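Local coordinates for putative xanthine dehydrogenase YAGS fad-binding subunit (Escherichia coli, PDB 5G5G), which binds the molybdenum ion and its pterin cytosine dinucleotide in a periplasmic aldehyde oxidase, and so probably serves in the oxidation of aldehydes, at residues E43-A48 and M196-G201; Y50-G55 and E118-A123; G76-I81 and R260-P265. All blocks are in the same frame, centred on the assembly; numbering follows the deposited sequence. Where two conformers were deposited one is given.

Contact 1 of 3, residues E43-A48 and M196-G201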
ATOM      1  N   GLU C  43      -4.737 -28.081   1.887  1.00 16.18           N
ATOM      2  CA  GLU C  43      -5.170 -29.380   2.415  1.00 16.92           C
ATOM      3  C   GLU C  43      -6.670 -29.476   2.624  1.00 16.63           C
ATOM      4  O   GLU C  43      -7.233 -30.585   2.579  1.00 17.71           O
ATOM      5  CB  GLU C  43      -4.472 -29.754   3.716  1.00 17.95           C
ATOM      6  CG  GLU C  43      -2.958 -29.723   3.651  1.00 19.13           C
ATOM      7  CD  GLU C  43      -2.339 -28.390   4.029  1.00 18.86           C
ATOM      8  OE1 GLU C  43      -2.949 -27.272   3.889  1.00 19.91           O
ATOM      9  OE2 GLU C  43      -1.155 -28.404   4.408  1.00 20.54           O
ATOM     10  N   GLU C  44      -7.311 -28.337   2.829  0.50 15.78           N
ATOM     11  CA  GLU C  44      -8.732 -28.271   3.068  0.50 15.91           C
ATOM     12  C   GLU C  44      -9.562 -28.434   1.786  0.50 16.34           C
ATOM     13  O   GLU C  44     -10.763 -28.667   1.873  0.50 16.59           O
ATOM     14  CB  GLU C  44      -9.017 -26.941   3.749  0.50 15.76           C
ATOM     15  CG  GLU C  44      -8.429 -26.886   5.193  0.50 15.88           C
ATOM     16  CD  GLU C  44      -6.932 -26.564   5.376  0.50 15.74           C
ATOM     17  OE1 GLU C  44      -6.162 -26.297   4.418  0.50 15.24           O
ATOM     18  OE2 GLU C  44      -6.505 -26.509   6.567  0.50 16.30           O
ATOM     19  N   ALA C  45      -8.922 -28.308   0.620  1.00 15.99           N
ATOM     20  CA  ALA C  45      -9.604 -28.474  -0.695  1.00 16.74           C
ATOM     21  C   ALA C  45      -8.575 -28.655  -1.745  1.00 17.00           C
ATOM     22  O   ALA C  45      -8.297 -27.736  -2.537  1.00 16.43           O
ATOM     23  CB  ALA C  45     -10.416 -27.246  -0.999  1.00 16.65           C
ATOM     24  N   PRO C  46      -8.023 -29.871  -1.814  1.00 18.31           N
ATOM     25  CA  PRO C  46      -6.869 -30.005  -2.721  1.00 19.35           C
ATOM     26  C   PRO C  46      -7.196 -29.827  -4.214  1.00 19.45           C
ATOM     27  O   PRO C  46      -6.300 -29.456  -4.989  1.00 19.99           O
ATOM     28  CB  PRO C  46      -6.386 -31.453  -2.493  1.00 20.30           C
ATOM     29  CG  PRO C  46      -6.928 -31.840  -1.171  1.00 20.48           C
ATOM     30  CD  PRO C  46      -8.191 -31.013  -0.918  1.00 19.04           C
ATOM     31  N   ASN C  47      -8.424 -30.084  -4.579  1.00 20.00           N
ATOM     32  CA  ASN C  47      -8.883 -29.884  -5.961  1.00 22.72           C
ATOM     33  C   ASN C  47      -9.788 -28.684  -6.162  1.00 19.79           C
ATOM     34  O   ASN C  47     -10.661 -28.700  -7.036  1.00 19.20           O
ATOM     35  CB  ASN C  47      -9.587 -31.150  -6.430  1.00 26.34           C
ATOM     36  CG  ASN C  47      -8.703 -32.388  -6.249  1.00 34.35           C
ATOM     37  OD1 ASN C  47      -9.133 -33.446  -5.703  1.00 44.35           O
ATOM     38  ND2 ASN C  47      -7.443 -32.271  -6.690  1.00 36.36           N
ATOM     39  N   ALA C  48      -9.578 -27.663  -5.342  1.00 16.57           N
ATOM     40  CA  ALA C  48     -10.365 -26.441  -5.476  1.00 15.78           C
ATOM     41  C   ALA C  48     -10.214 -25.859  -6.887  1.00 15.14           C
ATOM     42  O   ALA C  48      -9.106 -25.838  -7.457  1.00 14.93           O
ATOM     43  CB  ALA C  48      -9.970 -25.425  -4.442  1.00 15.37           C
ATOM     44  N   MET C 196     -12.114 -18.717  -0.078  1.00 12.02           N
ATOM     45  CA  MET C 196     -12.353 -20.077  -0.580  1.00 12.08           C
ATOM     46  C   MET C 196     -13.599 -20.617   0.073  1.00 12.84           C
ATOM     47  O   MET C 196     -13.755 -20.516   1.310  1.00 12.51           O
ATOM     48  CB  MET C 196     -11.168 -21.001  -0.297  1.00 12.63           C
ATOM     49  CG  MET C 196     -11.386 -22.390  -0.833  1.00 13.28           C
ATOM     50  SD  MET C 196      -9.949 -23.458  -0.741  1.00 14.52           S
ATOM     51  CE  MET C 196     -10.035 -23.916   0.982  1.00 15.03           C
ATOM     52  N   ALA C 197     -14.496 -21.185  -0.741  1.00 12.84           N
ATOM     53  CA  ALA C 197     -15.747 -21.776  -0.232  1.00 13.84           C
ATOM     54  C   ALA C 197     -15.790 -23.254  -0.461  1.00 14.72           C
ATOM     55  O   ALA C 197     -15.412 -23.714  -1.533  1.00 15.54           O
ATOM     56  CB  ALA C 197     -16.936 -21.130  -0.870  1.00 14.43           C
ATOM     57  N   VAL C 198     -16.309 -23.991   0.509  1.00 15.81           N
ATOM     58  CA  VAL C 198     -16.644 -25.423   0.400  1.00 16.46           C
ATOM     59  C   VAL C 198     -18.045 -25.577   0.975  1.00 17.19           C
ATOM     60  O   VAL C 198     -18.328 -25.141   2.138  1.00 16.01           O
ATOM     61  CB  VAL C 198     -15.700 -26.335   1.251  1.00 17.53           C
ATOM     62  CG1 VAL C 198     -16.101 -27.805   1.266  1.00 19.04           C
ATOM     63  CG2 VAL C 198     -14.272 -26.216   0.809  1.00 17.59           C
ATOM     64  N   TRP C 199     -18.912 -26.216   0.203  1.00 17.23           N
ATOM     65  CA  TRP C 199     -20.225 -26.665   0.720  1.00 18.76           C
ATOM     66  C   TRP C 199     -20.221 -28.149   1.031  1.00 21.18           C
ATOM     67  O   TRP C 199     -19.655 -28.943   0.273  1.00 20.43           O
ATOM     68  CB  TRP C 199     -21.355 -26.382  -0.245  1.00 18.85           C
ATOM     69  CG  TRP C 199     -21.624 -24.942  -0.536  1.00 17.98           C
ATOM     70  CD1 TRP C 199     -20.905 -24.142  -1.381  1.00 17.77           C
ATOM     71  CD2 TRP C 199     -22.646 -24.117   0.020  1.00 17.87           C
ATOM     72  NE1 TRP C 199     -21.420 -22.864  -1.372  1.00 17.08           N
ATOM     73  CE2 TRP C 199     -22.517 -22.841  -0.560  1.00 17.69           C
ATOM     74  CE3 TRP C 199     -23.712 -24.344   0.919  1.00 18.76           C
ATOM     75  CZ2 TRP C 199     -23.355 -21.795  -0.232  1.00 17.79           C
ATOM     76  CZ3 TRP C 199     -24.532 -23.293   1.245  1.00 18.73           C
ATOM     77  CH2 TRP C 199     -24.367 -22.049   0.669  1.00 18.60           C
ATOM     78  N   ASP C 200     -20.887 -28.511   2.140  1.00 23.61           N
ATOM     79  CA  ASP C 200     -21.165 -29.893   2.452  1.00 26.91           C
ATOM     80  C   ASP C 200     -22.666 -29.930   2.662  1.00 27.27           C
ATOM     81  O   ASP C 200     -23.186 -29.468   3.687  1.00 25.22           O
ATOM     82  CB  ASP C 200     -20.393 -30.356   3.678  1.00 29.67           C
ATOM     83  CG  ASP C 200     -20.659 -31.845   4.023  1.00 36.79           C
ATOM     84  OD1 ASP C 200     -21.169 -32.628   3.167  1.00 38.33           O
ATOM     85  OD2 ASP C 200     -20.332 -32.234   5.164  1.00 43.05           O
ATOM     86  N   GLY C 201     -23.371 -30.385   1.633  1.00 27.17           N
ATOM     87  CA  GLY C 201     -24.803 -30.195   1.579  1.00 28.72           C
ATOM     88  C   GLY C 201     -25.136 -28.725   1.730  1.00 29.83           C
ATOM     89  O   GLY C 201     -24.576 -27.871   1.023  1.00 29.91           O
TER
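Between M196 and the alanines A45 and A48 there are no ring faces or edges to match, because no flat side chain takes part directly; the aromatic surroundings come from outside the pair, W207 touching M196, E44 and V198, and W41 also reaching M196. E44 adds only the margin of the contact, its CB lying 4.2 Å from M196 CE. M196 stretches straight out from strand 194-200, its CG anti to the backbone N (chi1 -179°), and bends only at the last torsion (chi3 79°). This turns the methyl group along the loop while the sulfur comes up against both alanines: SD lies 3.8 Å from A45 CB and 4.2 Å from A48 CB, and CE is 3.9 Å from A45 CB. Two residues further along the same side of the strand, V198 offers CG2 to A45 CB at 4.4 Å, a looser touch. The loop meets the strand through a type I turn from A45 to A48, closed by A48 N to A45 O at 3.1 Å. P46 suits its second position, where phi is near -66°, and the small methyl groups of A45 and A48 let the turn settle close to the thioether. P265 also touches A45, A48 and V198. With no hydrogen bond across the pair, the fit rests on dispersion: a polarisable, flexible methionine moulds itself to two small methyl groups, while the turn closes its own backbone bond without help from the strand.

Contact 2 of 3, residues Y50-G55 and E118-A123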
ATOM      1  N   TYR C  50     -10.815 -22.520  -9.551  1.00 12.45           N
ATOM      2  CA  TYR C  50     -10.416 -21.121  -9.537  1.00 12.25           C
ATOM      3  C   TYR C  50     -11.493 -20.263 -10.135  1.00 12.45           C
ATOM      4  O   TYR C  50     -11.935 -20.504 -11.250  1.00 12.20           O
ATOM      5  CB  TYR C  50      -9.130 -20.966 -10.309  1.00 12.34           C
ATOM      6  CG  TYR C  50      -7.954 -21.665  -9.716  1.00 12.73           C
ATOM      7  CD1 TYR C  50      -7.737 -23.005  -9.911  1.00 13.27           C
ATOM      8  CD2 TYR C  50      -7.061 -20.981  -8.896  1.00 12.96           C
ATOM      9  CE1 TYR C  50      -6.645 -23.648  -9.368  1.00 13.68           C
ATOM     10  CE2 TYR C  50      -5.955 -21.622  -8.333  1.00 12.87           C
ATOM     11  CZ  TYR C  50      -5.763 -22.964  -8.562  1.00 14.00           C
ATOM     12  OH  TYR C  50      -4.649 -23.598  -7.992  1.00 15.14           O
ATOM     13  N   GLY C  51     -11.911 -19.221  -9.420  1.00 12.96           N
ATOM     14  CA  GLY C  51     -12.841 -18.268 -10.003  1.00 13.71           C
ATOM     15  C   GLY C  51     -12.192 -16.946 -10.325  1.00 13.87           C
ATOM     16  O   GLY C  51     -11.491 -16.402  -9.487  1.00 14.35           O
ATOM     17  N   TYR C  52     -12.477 -16.387 -11.496  1.00 13.89           N
ATOM     18  CA  TYR C  52     -11.886 -15.165 -11.917  1.00 14.06           C
ATOM     19  C   TYR C  52     -13.011 -14.160 -12.189  1.00 14.75           C
ATOM     20  O   TYR C  52     -13.913 -14.412 -13.007  1.00 14.62           O
ATOM     21  CB  TYR C  52     -10.952 -15.368 -13.101  1.00 14.40           C
ATOM     22  CG  TYR C  52      -9.966 -14.244 -13.290  1.00 14.62           C
ATOM     23  CD1 TYR C  52     -10.332 -13.065 -13.956  1.00 15.39           C
ATOM     24  CD2 TYR C  52      -8.670 -14.357 -12.828  1.00 15.04           C
ATOM     25  CE1 TYR C  52      -9.419 -12.033 -14.138  1.00 16.01           C
ATOM     26  CE2 TYR C  52      -7.747 -13.349 -12.988  1.00 15.53           C
ATOM     27  CZ  TYR C  52      -8.122 -12.190 -13.649  1.00 16.26           C
ATOM     28  OH  TYR C  52      -7.214 -11.180 -13.801  1.00 18.60           O
ATOM     29  N   ILE C  53     -12.936 -13.032 -11.494  1.00 14.34           N
ATOM     30  CA  ILE C  53     -13.939 -11.981 -11.555  0.50 15.46           C
ATOM     31  C   ILE C  53     -13.963 -11.187 -12.864  1.00 15.31           C
ATOM     32  O   ILE C  53     -12.917 -10.855 -13.393  1.00 14.99           O
ATOM     33  CB  ILE C  53     -13.696 -11.062 -10.338  0.50 15.65           C
ATOM     34  CG1 ILE C  53     -14.976 -10.902  -9.585  0.50 16.93           C
ATOM     35  CG2 ILE C  53     -12.839  -9.843 -10.637  0.50 15.83           C
ATOM     36  CD1 ILE C  53     -14.920 -11.926  -8.489  0.50 17.22           C
ATOM     37  N   VAL C  54     -15.169 -10.874 -13.357  1.00 15.27           N
ATOM     38  CA  VAL C  54     -15.362  -9.908 -14.444  1.00 15.29           C
ATOM     39  C   VAL C  54     -16.048  -8.688 -13.848  1.00 15.20           C
ATOM     40  O   VAL C  54     -17.133  -8.788 -13.256  1.00 14.81           O
ATOM     41  CB  VAL C  54     -16.215 -10.475 -15.575  1.00 16.66           C
ATOM     42  CG1 VAL C  54     -16.409  -9.474 -16.707  1.00 17.35           C
ATOM     43  CG2 VAL C  54     -15.582 -11.775 -16.084  1.00 17.29           C
ATOM     44  N   GLY C  55     -15.423  -7.536 -14.029  1.00 14.91           N
ATOM     45  CA  GLY C  55     -15.938  -6.267 -13.486  1.00 15.29           C
ATOM     46  C   GLY C  55     -16.514  -5.364 -14.554  1.00 15.91           C
ATOM     47  O   GLY C  55     -16.187  -5.499 -15.736  1.00 16.24           O
ATOM     48  N   GLU C 118     -10.499 -24.962 -14.078  1.00 14.84           N
ATOM     49  CA  GLU C 118      -9.652 -25.969 -13.454  1.00 15.70           C
ATOM     50  C   GLU C 118      -8.332 -25.376 -12.953  1.00 14.59           C
ATOM     51  O   GLU C 118      -7.782 -25.855 -11.959  1.00 13.84           O
ATOM     52  CB  GLU C 118      -9.373 -27.070 -14.462  1.00 17.96           C
ATOM     53  CG  GLU C 118     -10.593 -27.924 -14.729  1.00 20.59           C
ATOM     54  CD  GLU C 118     -10.898 -28.908 -13.617  1.00 23.48           C
ATOM     55  OE1 GLU C 118     -10.121 -29.005 -12.624  1.00 25.54           O
ATOM     56  OE2 GLU C 118     -11.922 -29.595 -13.725  1.00 26.28           O
ATOM     57  N   THR C 119      -7.871 -24.327 -13.625  1.00 13.57           N
ATOM     58  CA  THR C 119      -6.641 -23.654 -13.258  1.00 13.27           C
ATOM     59  C   THR C 119      -6.825 -22.152 -13.265  1.00 12.88           C
ATOM     60  O   THR C 119      -7.697 -21.615 -13.975  1.00 12.56           O
ATOM     61  CB  THR C 119      -5.454 -24.024 -14.176  1.00 13.51           C
ATOM     62  OG1 THR C 119      -5.717 -23.540 -15.490  1.00 13.54           O
ATOM     63  CG2 THR C 119      -5.234 -25.498 -14.205  1.00 14.02           C
ATOM     64  N   PHE C 120      -5.972 -21.464 -12.509  1.00 12.63           N
ATOM     65  CA  PHE C 120      -5.943 -19.985 -12.526  1.00 12.88           C
ATOM     66  C   PHE C 120      -5.820 -19.391 -13.959  1.00 12.94           C
ATOM     67  O   PHE C 120      -6.549 -18.459 -14.343  1.00 13.20           O
ATOM     68  CB  PHE C 120      -4.789 -19.483 -11.662  1.00 12.93           C
ATOM     69  CG  PHE C 120      -4.643 -18.009 -11.668  1.00 13.41           C
ATOM     70  CD1 PHE C 120      -5.601 -17.218 -11.151  1.00 13.99           C
ATOM     71  CD2 PHE C 120      -3.542 -17.432 -12.273  1.00 13.76           C
ATOM     72  CE1 PHE C 120      -5.479 -15.848 -11.185  1.00 14.32           C
ATOM     73  CE2 PHE C 120      -3.380 -16.076 -12.272  1.00 14.42           C
ATOM     74  CZ  PHE C 120      -4.350 -15.276 -11.773  1.00 14.15           C
ATOM     75  N   GLU C 121      -4.878 -19.886 -14.712  1.00 13.37           N
ATOM     76  CA  GLU C 121      -4.623 -19.313 -16.020  1.00 14.08           C
ATOM     77  C   GLU C 121      -5.802 -19.521 -16.963  1.00 14.12           C
ATOM     78  O   GLU C 121      -6.134 -18.653 -17.780  1.00 13.78           O
ATOM     79  CB  GLU C 121      -3.326 -19.894 -16.621  1.00 15.02           C
ATOM     80  CG  GLU C 121      -2.098 -19.585 -15.727  1.00 15.21           C
ATOM     81  CD  GLU C 121      -1.825 -20.604 -14.577  1.00 16.12           C
ATOM     82  OE1 GLU C 121      -2.590 -21.584 -14.359  1.00 16.22           O
ATOM     83  OE2 GLU C 121      -0.829 -20.361 -13.799  1.00 16.17           O
ATOM     84  N   GLN C 122      -6.399 -20.707 -16.884  1.00 13.99           N
ATOM     85  CA  GLN C 122      -7.581 -20.970 -17.720  1.00 14.66           C
ATOM     86  C   GLN C 122      -8.764 -20.075 -17.319  1.00 14.30           C
ATOM     87  O   GLN C 122      -9.503 -19.592 -18.225  1.00 14.26           O
ATOM     88  CB  GLN C 122      -7.958 -22.420 -17.681  1.00 14.87           C
ATOM     89  CG  GLN C 122      -7.081 -23.254 -18.611  1.00 15.60           C
ATOM     90  CD  GLN C 122      -7.335 -24.731 -18.576  1.00 16.08           C
ATOM     91  OE1 GLN C 122      -7.615 -25.360 -19.617  1.00 16.16           O
ATOM     92  NE2 GLN C 122      -7.268 -25.318 -17.371  1.00 16.59           N
ATOM     93  N   ALA C 123      -8.937 -19.837 -16.014  1.00 13.84           N
ATOM     94  CA  ALA C 123     -10.011 -18.937 -15.552  1.00 13.78           C
ATOM     95  C   ALA C 123      -9.827 -17.511 -16.030  1.00 13.89           C
ATOM     96  O   ALA C 123     -10.772 -16.892 -16.533  1.00 13.57           O
ATOM     97  CB  ALA C 123     -10.145 -18.986 -14.061  1.00 13.73           C
TER
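Y50 sets its CG anti to its own carbonyl carbon (chi1 -65°), which swings the ring under the start of helix 120-127, whereas F120 holds CG anti to its backbone N (chi1 177°) and reaches along the sheet toward Y52. The Y50 ring is thereby laid beneath F120 N, which sits over one face, offset toward the rim and 3.4 Å from Y50 CG. At the ring's edge, E118 O comes within 3.5 Å of Y50 CD1. The two side chains themselves cross at about a right angle, F120 CB lying 3.9 Å from Y50 CD2. Farther on, F120 CE1 meets the edge of the Y52 ring in its plane, 3.8 Å from Y52 CE2; with the ring planes at 51° this is an oblique aromatic pair. A123, one turn along the helix, fits between the tyrosines, where its methyl is small enough to reach the strand: CB is 3.7 Å from Y50 O and 3.8 Å from Y52 CB. T119 begins the helix as its N-cap, its OG1 accepting from Q122 N at 3.2 Å and also from Q122 NE2 at 3.0 Å. Y50 OH hydrogen-bonds an acidic side chain of another protein chain, and a basic side chain of that chain makes a cation-pi contact with F120. A leucine in place of Y50 would probably leave that acidic partner without its hydroxyl and the first helical residue without its flat support. A capped helix laid on the tyrosine-bearing face of a strand is alpha/beta packing, here within the a/b hammerhead domain of the aldehyde oxidase and xanthine dehydrogenase family, in a sheet to which strand 266-269 of the molybdopterin-binding domain also contributes.

Contact 3 of 3, residues G76-I81 and R260-P265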
ATOM      1  N   GLY C  76     -10.841 -25.742 -19.932  1.00 15.41           N
ATOM      2  CA  GLY C  76     -10.813 -25.934 -18.493  1.00 15.00           C
ATOM      3  C   GLY C  76     -11.999 -25.298 -17.717  1.00 14.85           C
ATOM      4  O   GLY C  76     -12.026 -25.335 -16.475  1.00 14.69           O
ATOM      5  N   VAL C  77     -12.963 -24.687 -18.432  1.00 14.91           N
ATOM      6  CA  VAL C  77     -14.035 -23.898 -17.745  1.00 14.39           C
ATOM      7  C   VAL C  77     -15.113 -24.874 -17.254  1.00 14.85           C
ATOM      8  O   VAL C  77     -15.526 -25.772 -17.966  1.00 14.97           O
ATOM      9  CB  VAL C  77     -14.626 -22.805 -18.664  1.00 14.27           C
ATOM     10  CG1 VAL C  77     -15.878 -22.180 -18.056  1.00 14.31           C
ATOM     11  CG2 VAL C  77     -13.592 -21.705 -18.841  1.00 13.90           C
ATOM     12  N   LEU C  78     -15.558 -24.649 -16.015  1.00 15.07           N
ATOM     13  CA  LEU C  78     -16.598 -25.409 -15.362  1.00 15.89           C
ATOM     14  C   LEU C  78     -17.942 -24.693 -15.407  1.00 16.07           C
ATOM     15  O   LEU C  78     -18.954 -25.351 -15.656  1.00 17.15           O
ATOM     16  CB  LEU C  78     -16.261 -25.648 -13.874  1.00 16.66           C
ATOM     17  CG  LEU C  78     -15.011 -26.474 -13.516  1.00 17.10           C
ATOM     18  CD1 LEU C  78     -15.012 -26.742 -12.017  1.00 18.36           C
ATOM     19  CD2 LEU C  78     -15.077 -27.767 -14.254  1.00 18.49           C
ATOM     20  N   ALA C  79     -17.971 -23.398 -15.181  1.00 15.31           N
ATOM     21  CA  ALA C  79     -19.230 -22.632 -15.180  1.00 16.00           C
ATOM     22  C   ALA C  79     -18.916 -21.135 -15.217  1.00 15.61           C
ATOM     23  O   ALA C  79     -17.782 -20.706 -14.973  1.00 14.28           O
ATOM     24  CB  ALA C  79     -20.007 -22.925 -13.901  1.00 16.18           C
ATOM     25  N   VAL C  80     -19.958 -20.343 -15.504  1.00 16.20           N
ATOM     26  CA  VAL C  80     -19.844 -18.896 -15.357  1.00 16.51           C
ATOM     27  C   VAL C  80     -21.022 -18.423 -14.505  1.00 17.14           C
ATOM     28  O   VAL C  80     -22.175 -18.664 -14.879  1.00 17.82           O
ATOM     29  CB  VAL C  80     -19.890 -18.163 -16.738  1.00 17.28           C
ATOM     30  CG1 VAL C  80     -19.689 -16.663 -16.542  1.00 17.12           C
ATOM     31  CG2 VAL C  80     -18.829 -18.760 -17.669  1.00 17.67           C
ATOM     32  N   ILE C  81     -20.724 -17.768 -13.396  1.00 16.70           N
ATOM     33  CA  ILE C  81     -21.727 -17.243 -12.472  1.00 17.10           C
ATOM     34  C   ILE C  81     -22.108 -15.835 -12.881  1.00 16.57           C
ATOM     35  O   ILE C  81     -21.214 -15.028 -13.129  1.00 16.27           O
ATOM     36  CB  ILE C  81     -21.204 -17.199 -11.041  1.00 17.80           C
ATOM     37  CG1 ILE C  81     -20.547 -18.540 -10.687  1.00 18.47           C
ATOM     38  CG2 ILE C  81     -22.316 -16.805 -10.060  1.00 18.38           C
ATOM     39  CD1 ILE C  81     -21.329 -19.772 -10.979  1.00 19.20           C
ATOM     40  N   ARG C 260     -21.204 -23.622  -4.735  1.00 16.87           N
ATOM     41  CA  ARG C 260     -22.493 -24.293  -4.684  1.00 18.87           C
ATOM     42  C   ARG C 260     -22.943 -24.753  -6.111  1.00 19.33           C
ATOM     43  O   ARG C 260     -23.385 -25.895  -6.320  1.00 19.58           O
ATOM     44  CB  ARG C 260     -23.529 -23.384  -4.030  1.00 20.99           C
ATOM     45  CG  ARG C 260     -24.852 -24.100  -3.881  1.00 23.48           C
ATOM     46  CD  ARG C 260     -25.808 -23.333  -3.019  1.00 25.42           C
ATOM     47  NE  ARG C 260     -26.098 -22.038  -3.611  1.00 26.21           N
ATOM     48  CZ  ARG C 260     -26.900 -21.114  -3.067  1.00 26.95           C
ATOM     49  NH1 ARG C 260     -27.589 -21.335  -1.903  1.00 26.85           N
ATOM     50  NH2 ARG C 260     -27.047 -19.980  -3.722  1.00 25.68           N
ATOM     51  N   ALA C 261     -22.758 -23.881  -7.093  1.00 18.85           N
ATOM     52  CA  ALA C 261     -23.084 -24.236  -8.495  1.00 19.55           C
ATOM     53  C   ALA C 261     -22.272 -25.403  -9.069  1.00 19.90           C
ATOM     54  O   ALA C 261     -22.828 -26.249  -9.740  1.00 20.04           O
ATOM     55  CB  ALA C 261     -22.916 -23.028  -9.373  1.00 19.66           C
ATOM     56  N   VAL C 262     -20.955 -25.440  -8.869  1.00 19.02           N
ATOM     57  CA  VAL C 262     -20.120 -26.494  -9.444  1.00 19.38           C
ATOM     58  C   VAL C 262     -19.908 -27.688  -8.535  1.00 20.20           C
ATOM     59  O   VAL C 262     -19.285 -28.658  -8.976  1.00 20.30           O
ATOM     60  CB  VAL C 262     -18.753 -25.994  -9.987  1.00 18.55           C
ATOM     61  CG1 VAL C 262     -19.003 -24.930 -11.046  1.00 18.94           C
ATOM     62  CG2 VAL C 262     -17.818 -25.474  -8.875  1.00 17.70           C
ATOM     63  N   LYS C 263     -20.482 -27.657  -7.335  1.00 20.67           N
ATOM     64  CA  LYS C 263     -20.430 -28.795  -6.395  1.00 22.67           C
ATOM     65  C   LYS C 263     -18.991 -29.213  -6.103  1.00 20.91           C
ATOM     66  O   LYS C 263     -18.628 -30.389  -6.081  1.00 20.89           O
ATOM     67  CB  LYS C 263     -21.323 -29.941  -6.916  1.00 26.18           C
ATOM     68  CG  LYS C 263     -22.803 -29.582  -6.847  1.00 29.50           C
ATOM     69  CD  LYS C 263     -23.696 -30.607  -7.535  1.00 35.66           C
ATOM     70  CE  LYS C 263     -25.178 -30.346  -7.234  1.00 38.96           C
ATOM     71  NZ  LYS C 263     -25.964 -31.476  -7.782  1.00 43.02           N
ATOM     72  N   ARG C 264     -18.163 -28.198  -5.907  1.00 19.78           N
ATOM     73  CA  ARG C 264     -16.737 -28.347  -5.746  1.00 19.53           C
ATOM     74  C   ARG C 264     -16.195 -27.074  -5.079  1.00 18.19           C
ATOM     75  O   ARG C 264     -16.767 -26.004  -5.324  1.00 17.70           O
ATOM     76  CB  ARG C 264     -16.148 -28.506  -7.141  1.00 20.60           C
ATOM     77  CG  ARG C 264     -14.696 -28.707  -7.150  1.00 20.87           C
ATOM     78  CD  ARG C 264     -14.349 -29.156  -8.554  1.00 21.49           C
ATOM     79  NE  ARG C 264     -12.940 -28.929  -8.781  1.00 21.10           N
ATOM     80  CZ  ARG C 264     -12.346 -29.192  -9.913  1.00 20.69           C
ATOM     81  NH1 ARG C 264     -13.046 -29.677 -10.967  1.00 20.59           N
ATOM     82  NH2 ARG C 264     -11.048 -28.968  -9.988  1.00 20.82           N
ATOM     83  N   PRO C 265     -15.124 -27.161  -4.254  1.00 17.30           N
ATOM     84  CA  PRO C 265     -14.610 -25.915  -3.650  1.00 16.42           C
ATOM     85  C   PRO C 265     -14.058 -24.958  -4.749  1.00 15.35           C
ATOM     86  O   PRO C 265     -13.584 -25.400  -5.813  1.00 14.57           O
ATOM     87  CB  PRO C 265     -13.466 -26.374  -2.737  1.00 16.94           C
ATOM     88  CG  PRO C 265     -13.706 -27.815  -2.517  1.00 17.83           C
ATOM     89  CD  PRO C 265     -14.448 -28.350  -3.718  1.00 18.47           C
TER
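L78 and R264 cross at about a right angle, the leucine presenting CD1 obliquely to the guanidinium group, 3.7 Å from R264 NH1. The arginine gets there fully extended, its CG anti to the backbone N (chi1 -178°). Beside this crossing, V262 points one branch at the strand: CG1 lies 3.6 Å from A79 CB and 4.0 Å from L78 CB. A classic beta bulge, in which L78 and A79 both oppose V116 of strand 111-117, lets both CB atoms reach V262. The methyl of A79 permits the closer approach. I81 then turns its CD1 to A261 CB, 4.0 Å away, continuing the apolar strip up the end of helix 250-262. K263, with positive phi, leads the chain out of the helix before R264 returns toward the sheet. R264 bonds elsewhere: NE donates to N47 O and NH2 pairs with E118 OE1. Across the two segments the chemistry is thus largely apolar, small and branched aliphatic groups packing helix end against sheet edge, while the arginine lends L78 a flank and spends its charge on E118.

How the contacts relate
Contact 1 is the most enclosed of the three, partly buried, whereas contacts 2 and 3 are surface contacts. All belong to one mixed sheet: contact 1 involves strand 194-200, contact 2 strand 49-55 and contact 3 the outermost strand 77-82. Contacts 1 and 3 join parts of the hammerhead domain to the molybdopterin-binding domain; contact 2 stays within the hammerhead. Thioether and methyl packing gives way to aromatic packing in contact 2, which alone touches another protein chain, and to aliphatic packing in contact 3. R264, of contact 3, ties it to both of the others through polar bonds that none of the three makes across its own segments.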